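PDB 3I0N: DNA repair and telomere maintenance protein nbs1 from Schizosaccharomyces pombe, which serves, through its N-terminal FHA and BRCT-repeat domains, as a phosphoprotein-binding adaptor of the MRN complex, which repairs DNA double-strand breaks and maintains telomeres. Local coordinates for residues 16-21 with 48-53; 3-8 with 108-113. All blocks are in the same frame, centred on the assembly; numbering follows the deposited sequence.

Interaction 1: 16-21 with 48-53; sequences RILFPG and ARFTIL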
loop_
_atom_site.group_PDB
_atom_site.type_symbol
_atom_site.label_atom_id
_atom_site.label_comp_id
_atom_site.label_asym_id
_atom_site.label_seq_id
_atom_site.Cartn_x
_atom_site.Cartn_y
_atom_site.Cartn_z
ATOM N N ARG A 16 6.073 -1.249 21.843
ATOM C CA ARG A 16 7.013 -0.333 21.198
ATOM C C ARG A 16 7.199 -0.716 19.742
ATOM O O ARG A 16 7.195 -1.889 19.418
ATOM C CB ARG A 16 8.382 -0.342 21.897
ATOM C CG ARG A 16 8.353 -0.443 23.419
ATOM C CD ARG A 16 7.691 0.757 24.080
ATOM N NE ARG A 16 7.637 0.589 25.532
ATOM C CZ ARG A 16 8.606 0.937 26.382
ATOM N NH1 ARG A 16 9.735 1.497 25.942
ATOM N NH2 ARG A 16 8.442 0.722 27.682
ATOM N N ILE A 17 7.352 0.280 18.872
ATOM C CA ILE A 17 7.740 0.016 17.492
ATOM C C ILE A 17 9.249 0.220 17.319
ATOM O O ILE A 17 9.759 1.312 17.532
ATOM C CB ILE A 17 6.917 0.854 16.461
ATOM C CG1 ILE A 17 5.426 0.498 16.577
ATOM C CG2 ILE A 17 7.437 0.600 15.034
ATOM C CD1 ILE A 17 4.490 1.149 15.560
ATOM N N LEU A 18 9.956 -0.842 16.941
ATOM C CA LEU A 18 11.394 -0.761 16.716
ATOM C C LEU A 18 11.700 -0.551 15.241
ATOM O O LEU A 18 11.785 -1.510 14.473
ATOM C CB LEU A 18 12.115 -2.000 17.239
ATOM C CG LEU A 18 11.842 -2.409 18.685
ATOM C CD1 LEU A 18 12.704 -3.610 19.055
ATOM C CD2 LEU A 18 12.087 -1.250 19.644
ATOM N N PHE A 19 11.866 0.716 14.865
ATOM C CA PHE A 19 12.284 1.101 13.527
ATOM C C PHE A 19 13.739 0.695 13.340
ATOM O O PHE A 19 14.458 0.563 14.334
ATOM C CB PHE A 19 12.156 2.622 13.351
ATOM C CG PHE A 19 10.740 3.120 13.371
ATOM C CD1 PHE A 19 9.810 2.661 12.445
ATOM C CD2 PHE A 19 10.337 4.062 14.303
ATOM C CE1 PHE A 19 8.496 3.128 12.461
ATOM C CE2 PHE A 19 9.027 4.532 14.321
ATOM C CZ PHE A 19 8.109 4.062 13.399
ATOM N N PRO A 20 14.184 0.511 12.077
ATOM C CA PRO A 20 15.581 0.164 11.803
ATOM C C PRO A 20 16.538 1.008 12.609
ATOM O O PRO A 20 16.378 2.223 12.689
ATOM C CB PRO A 20 15.722 0.458 10.305
ATOM C CG PRO A 20 14.373 0.082 9.773
ATOM C CD PRO A 20 13.396 0.572 10.827
ATOM N N GLY A 21 17.520 0.352 13.211
ATOM C CA GLY A 21 18.456 1.004 14.108
ATOM C C GLY A 21 18.954 0.021 15.136
ATOM O O GLY A 21 18.791 -1.180 14.988
ATOM N N ALA A 48 21.076 -6.650 26.532
ATOM C CA ALA A 48 21.058 -7.068 25.135
ATOM C C ALA A 48 21.049 -5.873 24.204
ATOM O O ALA A 48 20.601 -4.792 24.579
ATOM C CB ALA A 48 19.833 -7.947 24.862
ATOM N N ARG A 49 21.543 -6.070 22.988
ATOM C CA ARG A 49 21.289 -5.104 21.934
ATOM C C ARG A 49 20.406 -5.704 20.844
ATOM O O ARG A 49 20.670 -6.805 20.356
ATOM C CB ARG A 49 22.584 -4.474 21.396
ATOM C CG ARG A 49 23.069 -4.964 20.049
ATOM C CD ARG A 49 23.784 -3.870 19.253
ATOM N NE ARG A 49 24.890 -3.242 19.979
ATOM C CZ ARG A 49 25.131 -1.931 19.975
ATOM N NH1 ARG A 49 24.334 -1.110 19.303
ATOM N NH2 ARG A 49 26.163 -1.432 20.653
ATOM N N PHE A 50 19.333 -4.994 20.513
ATOM C CA PHE A 50 18.452 -5.343 19.398
ATOM C C PHE A 50 18.799 -4.440 18.230
ATOM O O PHE A 50 18.786 -3.224 18.364
ATOM C CB PHE A 50 16.971 -5.101 19.748
ATOM C CG PHE A 50 16.447 -5.931 20.886
ATOM C CD1 PHE A 50 17.172 -7.011 21.400
ATOM C CD2 PHE A 50 15.189 -5.660 21.416
ATOM C CE1 PHE A 50 16.674 -7.775 22.440
ATOM C CE2 PHE A 50 14.679 -6.423 22.454
ATOM C CZ PHE A 50 15.430 -7.488 22.969
ATOM N N THR A 51 19.098 -5.045 17.086
ATOM C CA THR A 51 19.379 -4.304 15.862
ATOM C C THR A 51 18.424 -4.720 14.757
ATOM O O THR A 51 18.267 -5.913 14.465
ATOM C CB THR A 51 20.831 -4.489 15.414
ATOM O OG1 THR A 51 21.689 -3.943 16.418
ATOM C CG2 THR A 51 21.082 -3.779 14.082
ATOM N N ILE A 52 17.784 -3.718 14.162
ATOM C CA ILE A 52 16.803 -3.914 13.106
ATOM C C ILE A 52 17.389 -3.349 11.839
ATOM O O ILE A 52 17.796 -2.189 11.794
ATOM C CB ILE A 52 15.490 -3.170 13.408
ATOM C CG1 ILE A 52 15.035 -3.407 14.855
ATOM C CG2 ILE A 52 14.408 -3.503 12.381
ATOM C CD1 ILE A 52 14.575 -4.758 15.160
ATOM N N LEU A 53 17.457 -4.178 10.808
ATOM C CA LEU A 53 18.021 -3.740 9.550
ATOM C C LEU A 53 16.913 -3.163 8.687
ATOM O O LEU A 53 15.738 -3.407 8.938
ATOM C CB LEU A 53 18.752 -4.893 8.842
ATOM C CG LEU A 53 19.943 -5.531 9.571
ATOM C CD1 LEU A 53 20.737 -6.405 8.617
ATOM C CD2 LEU A 53 20.862 -4.478 10.198
#
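Leu-18 reaches toward Phe-50 and Ile-52 across the interior of the FHA beta sandwich. Strand 16-18 belongs to one sheet and strand 48-52 to the other. Phe-19 and Pro-20 carry the chain from 16-18 into strand 21-26, the neighbour of 48-52.

The Leu-18 side chain meets the two partners with different atoms. Its CD1 comes to the edge of the Phe-50 ring, near the ring plane, 4.0 Å from Phe-50 CD2. The two side chains cross at a slant and do not stack. Nearer the backbone, Leu-18 CB lies 4.0 Å from Ile-52 CG1. Ile-52 presents this branch because CG1 sits anti to its own carbonyl carbon (chi1 -46°). The other branch, CG2, lies beside Pro-20 CA, 3.9 Å away. Ile-52 thus packs against both residues: CG1 on Leu-18 CB, CB and CG2 against Pro-20 CA. Phe-68 of the neighbouring strand meets the Phe-50 ring and also touches Leu-18 and Ile-52.

Beyond Pro-20 the chain joins the second sheet. Gly-21 and Ile-52 form an antiparallel hydrogen-bonded pair, with both backbone bonds made. The backbone angles of Gly-21 would jam a CB against the preceding carbonyl, so they call for glycine. Gly-21 N donates a hydrogen bond to Ile-52 O at 2.9 Å. Pro-20 CA adds a CA-H...O contact to Ile-52 O. In return, Gly-21 O accepts a hydrogen bond from Ile-52 N, also at 2.9 Å. The same Gly-21 O receives the CA-H of Thr-51, whose CA is 3.3 Å away.

Interaction 2: 3-8 with 108-113; sequences IIEAEG and TINAYW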
loop_
_atom_site.group_PDB
_atom_site.type_symbol
_atom_site.label_atom_id
_atom_site.label_comp_id
_atom_site.label_asym_id
_atom_site.label_seq_id
_atom_site.Cartn_x
_atom_site.Cartn_y
_atom_site.Cartn_z
ATOM N N ILE A 3 7.127 -4.775 16.237
ATOM C CA ILE A 3 6.491 -4.325 17.467
ATOM C C ILE A 3 6.959 -5.230 18.596
ATOM O O ILE A 3 7.021 -6.454 18.422
ATOM C CB ILE A 3 4.947 -4.326 17.323
ATOM C CG1 ILE A 3 4.551 -3.436 16.134
ATOM C CG2 ILE A 3 4.264 -3.865 18.615
ATOM C CD1 ILE A 3 3.073 -3.378 15.860
ATOM N N ILE A 4 7.332 -4.630 19.726
ATOM C CA ILE A 4 7.617 -5.404 20.935
ATOM C C ILE A 4 6.626 -5.130 22.056
ATOM O O ILE A 4 6.110 -4.023 22.196
ATOM C CB ILE A 4 9.091 -5.271 21.445
ATOM C CG1 ILE A 4 9.413 -3.851 21.929
ATOM C CG2 ILE A 4 10.086 -5.780 20.386
ATOM C CD1 ILE A 4 10.666 -3.772 22.801
ATOM N N GLU A 5 6.380 -6.159 22.854
ATOM C CA GLU A 5 5.400 -6.122 23.907
ATOM C C GLU A 5 5.848 -7.153 24.945
ATOM O O GLU A 5 6.548 -8.114 24.609
ATOM C CB GLU A 5 4.027 -6.450 23.305
ATOM C CG GLU A 5 2.945 -6.829 24.271
ATOM C CD GLU A 5 2.916 -8.318 24.605
ATOM O OE1 GLU A 5 3.413 -9.146 23.811
ATOM O OE2 GLU A 5 2.376 -8.650 25.673
ATOM N N ALA A 6 5.474 -6.944 26.200
ATOM C CA ALA A 6 5.834 -7.881 27.259
ATOM C C ALA A 6 4.720 -7.995 28.285
ATOM O O ALA A 6 4.009 -7.026 28.545
ATOM C CB ALA A 6 7.129 -7.464 27.923
ATOM N N GLU A 7 4.570 -9.195 28.839
ATOM C CA GLU A 7 3.632 -9.465 29.923
ATOM C C GLU A 7 4.179 -8.862 31.216
ATOM O O GLU A 7 5.393 -8.708 31.380
ATOM C CB GLU A 7 3.421 -10.978 30.059
ATOM C CG GLU A 7 2.492 -11.429 31.192
ATOM C CD GLU A 7 1.015 -11.238 30.879
ATOM O OE1 GLU A 7 0.673 -11.010 29.696
ATOM O OE2 GLU A 7 0.195 -11.323 31.820
ATOM N N GLY A 8 3.278 -8.518 32.129
ATOM C CA GLY A 8 3.654 -7.880 33.387
ATOM C C GLY A 8 3.993 -6.420 33.157
ATOM O O GLY A 8 3.689 -5.851 32.099
ATOM N N THR A 108 9.010 -12.631 28.964
ATOM C CA THR A 108 9.778 -12.442 27.746
ATOM C C THR A 108 9.357 -11.182 26.999
ATOM O O THR A 108 8.223 -10.711 27.136
ATOM C CB THR A 108 9.654 -13.651 26.811
ATOM O OG1 THR A 108 8.279 -13.850 26.476
ATOM C CG2 THR A 108 10.212 -14.910 27.484
ATOM N N ILE A 109 10.291 -10.630 26.232
ATOM C CA ILE A 109 9.987 -9.567 25.289
ATOM C C ILE A 109 9.556 -10.256 24.004
ATOM O O ILE A 109 10.335 -10.990 23.381
ATOM C CB ILE A 109 11.199 -8.642 25.033
ATOM C CG1 ILE A 109 11.650 -7.985 26.337
ATOM C CG2 ILE A 109 10.864 -7.569 23.970
ATOM C CD1 ILE A 109 12.966 -7.258 26.223
ATOM N N ASN A 110 8.301 -10.039 23.634
ATOM C CA ASN A 110 7.729 -10.660 22.448
ATOM C C ASN A 110 7.751 -9.665 21.305
ATOM O O ASN A 110 7.154 -8.607 21.399
ATOM C CB ASN A 110 6.305 -11.151 22.733
ATOM C CG ASN A 110 6.208 -11.933 24.037
ATOM O OD1 ASN A 110 7.043 -12.788 24.314
ATOM N ND2 ASN A 110 5.195 -11.637 24.843
ATOM N N ALA A 111 8.480 -10.011 20.246
ATOM C CA ALA A 111 8.551 -9.201 19.041
ATOM C C ALA A 111 7.706 -9.844 17.940
ATOM O O ALA A 111 7.782 -11.056 17.711
ATOM C CB ALA A 111 9.997 -9.054 18.588
ATOM N N TYR A 112 6.886 -9.033 17.278
ATOM C CA TYR A 112 6.117 -9.508 16.133
ATOM C C TYR A 112 6.126 -8.525 14.966
ATOM O O TYR A 112 6.133 -7.309 15.161
ATOM C CB TYR A 112 4.689 -9.919 16.523
ATOM C CG TYR A 112 3.794 -8.830 17.082
ATOM C CD1 TYR A 112 2.827 -8.214 16.279
ATOM C CD2 TYR A 112 3.878 -8.441 18.426
ATOM C CE1 TYR A 112 1.982 -7.227 16.797
ATOM C CE2 TYR A 112 3.031 -7.462 18.954
ATOM C CZ TYR A 112 2.092 -6.861 18.135
ATOM O OH TYR A 112 1.267 -5.889 18.648
ATOM N N TRP A 113 6.134 -9.071 13.754
ATOM C CA TRP A 113 6.139 -8.262 12.551
ATOM C C TRP A 113 4.719 -7.890 12.141
ATOM O O TRP A 113 3.912 -8.762 11.862
ATOM C CB TRP A 113 6.836 -8.996 11.408
ATOM C CG TRP A 113 6.877 -8.192 10.148
ATOM C CD1 TRP A 113 6.088 -8.357 9.050
ATOM C CD2 TRP A 113 7.736 -7.073 9.867
ATOM N NE1 TRP A 113 6.412 -7.425 8.089
ATOM C CE2 TRP A 113 7.419 -6.622 8.567
ATOM C CE3 TRP A 113 8.757 -6.425 10.579
ATOM C CZ2 TRP A 113 8.077 -5.542 7.962
ATOM C CZ3 TRP A 113 9.421 -5.348 9.975
ATOM C CH2 TRP A 113 9.071 -4.918 8.678
HETATM O O HOH W 1 6.094 -11.312 28.326
#
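Ile-3 O is approached by two groups of the facing strand. Tyr-112 N makes a hydrogen bond to it of 2.8 Å, and Ala-111 CA adds a CA-H...O contact at 3.2 Å. Ile-3 N answers with a bond to Tyr-112 O. Glu-5 and Asn-110 form the next hydrogen-bonded pair of this antiparallel ladder.

The side chains of both pairs lie on the same face of the sheet. Tyr-112 CG sits between its backbone N and carbonyl carbon (chi1 63°), which folds the ring back across Ile-3. Ile-3 CB then stands over one ring face, 4.1 Å from the centroid, in a CH-pi contact. Ile-3 CG2 reaches the far end of the ring, 3.6 Å from Tyr-112 OH.

Beside them, Asn-110 ND2 donates to Glu-5 OE1 at 3.2 Å. The N-H points almost straight at the oxygen but meets it from above the carboxylate plane. The bend of Glu-5 at chi2 (-87°) brings the carboxylate round to the amide. Thr-108 OG1 donates to Asn-110 OD1 at 2.7 Å, so both ends of the amide are used and its rotation is fixed. With an alanine in place of Asn-110 both amide ends are gone, and the Glu-5 carboxylate would probably be freer to turn, with Thr-108 OG1 left without this acceptor.

The other face is apolar and turns into the fold. Ile-4 CG2 packs on Ala-111 CB at 3.7 Å, while Ile-4 CB meets Ile-109 CG2. Past the ladder, a water accepts a hydrogen bond from Glu-7 N; its link to Thr-108 O is too short to be certain. Such pairing of the first and last strands, with the N- and C-terminal ends of the domain side by side, is a feature of the FHA beta sandwich.

The centres of the two interactions lie about 12 Å apart, both in the FHA part of the chain. Along the sequence, residues 3-8 come first, then 16-21, 48-53 and 108-113, so interaction 2 brackets interaction 1. Strand 2-6 is the middle of a three-stranded antiparallel sheet, between 16-18 and 109-113. The two contacts meet there: Arg-16 O probably accepts a hydrogen bond from Ile-4 N, and Leu-18 CD1 packs on Ile-4 CG2. Interaction 2 adds the outer strand 109-113 to this sheet, and interaction 1 joins it to the sheet of strand 48-52. Strand 118-120 of the first BRCT follows soon after 109-113, so this outer strand leads on to the first BRCT domain.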